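Bifunctional enzyme cysn/cysc (Mycobacterium tuberculosis, PDB 4BZP) phosphorylates the 3'-hydroxyl of adenosine 5'-phosphosulfate with ATP through its APS kinase domain, a step of sulfate activation. Local coordinates at residues P151-T156 against I169-S174. Numbering follows the deposited sequence. Where two conformers were deposited one is given.
Sequences PDLRLT and IDLLES. With EDO (1,2-ethanediol), chain G.
L171, near the C-terminal end of helix 161-173, reaches across to D152, just before strand 153-155, and L153, its first residue. The meeting is apolar and small, burying 124 Å² in all. Methyl CD2 of L171 rests on CB of L153 (3.9 Å) and CB of D152 (4.2 Å), while CD1 lies near the backbone O of D152. CG anti to the backbone N (chi1 178°) sends the isobutyl group of L171 out from the helix toward both residues; leucine's branching lets it touch side chain and backbone together. L153 turns its own branch back along the helix, onto E167 and V168.

The carboxylate of D152 can both accept the N-H of E108 and balance the charge of R96, pinning the loop to strand 106-111. At the helix end, OG of S174 donates to O of L171 (2.7 Å), joining the amide of S174 on one face of that carbonyl. A 1,2-ethanediol, probably from the crystallisation liquor, bridges P151 O through its O2 atom (2.8 Å) and R154 N through its O1 atom (2.9 Å).

Here the C-terminal helix packs against the edge strand it follows, within the alpha/beta P-loop kinase fold and its parallel sheet.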
loop_
_atom_site.group_PDB
_atom_site.type_symbol
_atom_site.label_atom_id
_atom_site.label_comp_id
_atom_site.label_asym_id
_atom_site.label_seq_id
_atom_site.Cartn_x
_atom_site.Cartn_y
_atom_site.Cartn_z
ATOM N N PRO A 151 11.627 -9.012 21.808
ATOM C CA PRO A 151 10.297 -8.681 21.305
ATOM C C PRO A 151 9.463 -7.875 22.286
ATOM O O PRO A 151 9.710 -7.936 23.497
ATOM C CB PRO A 151 9.655 -10.070 21.090
ATOM C CG PRO A 151 10.311 -10.930 22.175
ATOM C CD PRO A 151 11.715 -10.409 22.268
ATOM N N ASP A 152 8.507 -7.117 21.801
ATOM C CA ASP A 152 7.599 -6.415 22.685
ATOM C C ASP A 152 6.671 -7.360 23.441
ATOM O O ASP A 152 6.256 -7.035 24.547
ATOM C CB ASP A 152 6.748 -5.419 21.907
ATOM C CG ASP A 152 7.596 -4.332 21.291
ATOM O OD1 ASP A 152 8.076 -3.475 22.084
ATOM O OD2 ASP A 152 7.934 -4.336 20.111
ATOM N N LEU A 153 6.330 -8.515 22.865
ATOM C CA LEU A 153 5.441 -9.471 23.466
ATOM C C LEU A 153 5.808 -10.838 22.945
ATOM O O LEU A 153 6.081 -11.024 21.753
ATOM C CB LEU A 153 4.002 -9.140 23.078
ATOM C CG LEU A 153 2.906 -10.081 23.578
ATOM C CD1 LEU A 153 2.844 -10.100 25.108
ATOM C CD2 LEU A 153 1.578 -9.665 22.981
ATOM N N ARG A 154 5.834 -11.833 23.804
ATOM C CA ARG A 154 6.104 -13.207 23.442
ATOM C C ARG A 154 4.838 -13.990 23.720
ATOM O O ARG A 154 4.371 -14.041 24.856
ATOM C CB ARG A 154 7.281 -13.750 24.275
ATOM C CG ARG A 154 7.674 -15.195 23.939
ATOM C CD ARG A 154 8.796 -15.787 24.808
ATOM N NE ARG A 154 9.844 -14.807 25.019
ATOM C CZ ARG A 154 10.981 -14.821 24.331
ATOM N NH1 ARG A 154 11.200 -15.764 23.440
ATOM N NH2 ARG A 154 11.879 -13.896 24.561
ATOM N N LEU A 155 4.229 -14.586 22.700
ATOM C CA LEU A 155 3.030 -15.415 22.794
ATOM C C LEU A 155 3.433 -16.864 22.871
ATOM O O LEU A 155 4.274 -17.300 22.091
ATOM C CB LEU A 155 2.123 -15.200 21.611
ATOM C CG LEU A 155 1.592 -13.764 21.427
ATOM C CD1 LEU A 155 0.750 -13.617 20.166
ATOM C CD2 LEU A 155 0.786 -13.316 22.649
ATOM N N THR A 156 2.836 -17.630 23.777
ATOM C CA THR A 156 3.244 -18.976 24.028
ATOM C C THR A 156 2.052 -19.945 23.854
ATOM O O THR A 156 0.901 -19.591 24.130
ATOM C CB THR A 156 3.874 -19.098 25.433
ATOM O OG1 THR A 156 2.939 -18.647 26.363
ATOM C CG2 THR A 156 5.125 -18.297 25.501
ATOM N N ILE A 169 -4.077 -7.028 22.362
ATOM C CA ILE A 169 -4.884 -5.820 22.591
ATOM C C ILE A 169 -4.417 -5.108 23.857
ATOM O O ILE A 169 -4.261 -3.893 23.843
ATOM C CB ILE A 169 -6.347 -6.225 22.606
ATOM C CG1 ILE A 169 -6.765 -6.599 21.189
ATOM C CG2 ILE A 169 -7.219 -5.082 23.135
ATOM C CD1 ILE A 169 -8.117 -7.203 21.081
ATOM N N ASP A 170 -4.068 -5.859 24.889
ATOM C CA ASP A 170 -3.567 -5.251 26.150
ATOM C C ASP A 170 -2.283 -4.473 25.843
ATOM O O ASP A 170 -2.048 -3.355 26.334
ATOM C CB ASP A 170 -3.310 -6.290 27.243
ATOM C CG ASP A 170 -4.612 -6.918 27.844
ATOM O OD1 ASP A 170 -5.675 -6.382 27.587
ATOM O OD2 ASP A 170 -4.454 -7.963 28.475
ATOM N N LEU A 171 -1.420 -5.041 25.007
ATOM C CA LEU A 171 -0.160 -4.364 24.637
ATOM C C LEU A 171 -0.447 -3.047 23.963
ATOM O O LEU A 171 0.204 -2.015 24.261
ATOM C CB LEU A 171 0.654 -5.260 23.697
ATOM C CG LEU A 171 1.996 -4.702 23.148
ATOM C CD1 LEU A 171 3.030 -4.430 24.233
ATOM C CD2 LEU A 171 2.520 -5.643 22.063
ATOM N N LEU A 172 -1.415 -3.065 23.054
ATOM C CA LEU A 172 -1.803 -1.881 22.279
ATOM C C LEU A 172 -2.332 -0.815 23.156
ATOM O O LEU A 172 -2.125 0.374 22.879
ATOM C CB LEU A 172 -2.846 -2.213 21.211
ATOM C CG LEU A 172 -2.307 -3.088 20.108
ATOM C CD1 LEU A 172 -3.417 -3.592 19.187
ATOM C CD2 LEU A 172 -1.220 -2.380 19.303
ATOM N N GLU A 173 -3.002 -1.233 24.220
ATOM C CA GLU A 173 -3.659 -0.264 25.088
ATOM C C GLU A 173 -2.776 0.191 26.236
ATOM O O GLU A 173 -3.172 1.091 26.977
ATOM C CB GLU A 173 -4.937 -0.884 25.589
ATOM C CG GLU A 173 -5.971 -1.093 24.514
ATOM C CD GLU A 173 -7.195 -1.738 25.107
ATOM O OE1 GLU A 173 -7.041 -2.275 26.235
ATOM O OE2 GLU A 173 -8.265 -1.739 24.458
ATOM N N SER A 174 -1.590 -0.393 26.387
ATOM C CA SER A 174 -0.666 -0.117 27.501
ATOM C C SER A 174 0.058 1.221 27.329
ATOM O O SER A 174 0.120 1.827 26.251
ATOM C CB SER A 174 0.352 -1.261 27.682
ATOM O OG SER A 174 1.347 -1.320 26.651
ATOM O OXT SER A 174 0.602 1.700 28.342
HETATM C C1 EDO G . 7.383 -11.007 26.851
HETATM O O1 EDO G . 5.999 -11.034 26.599
HETATM C C2 EDO G . 8.054 -9.730 26.433
HETATM O O2 EDO G . 8.568 -9.962 25.143
#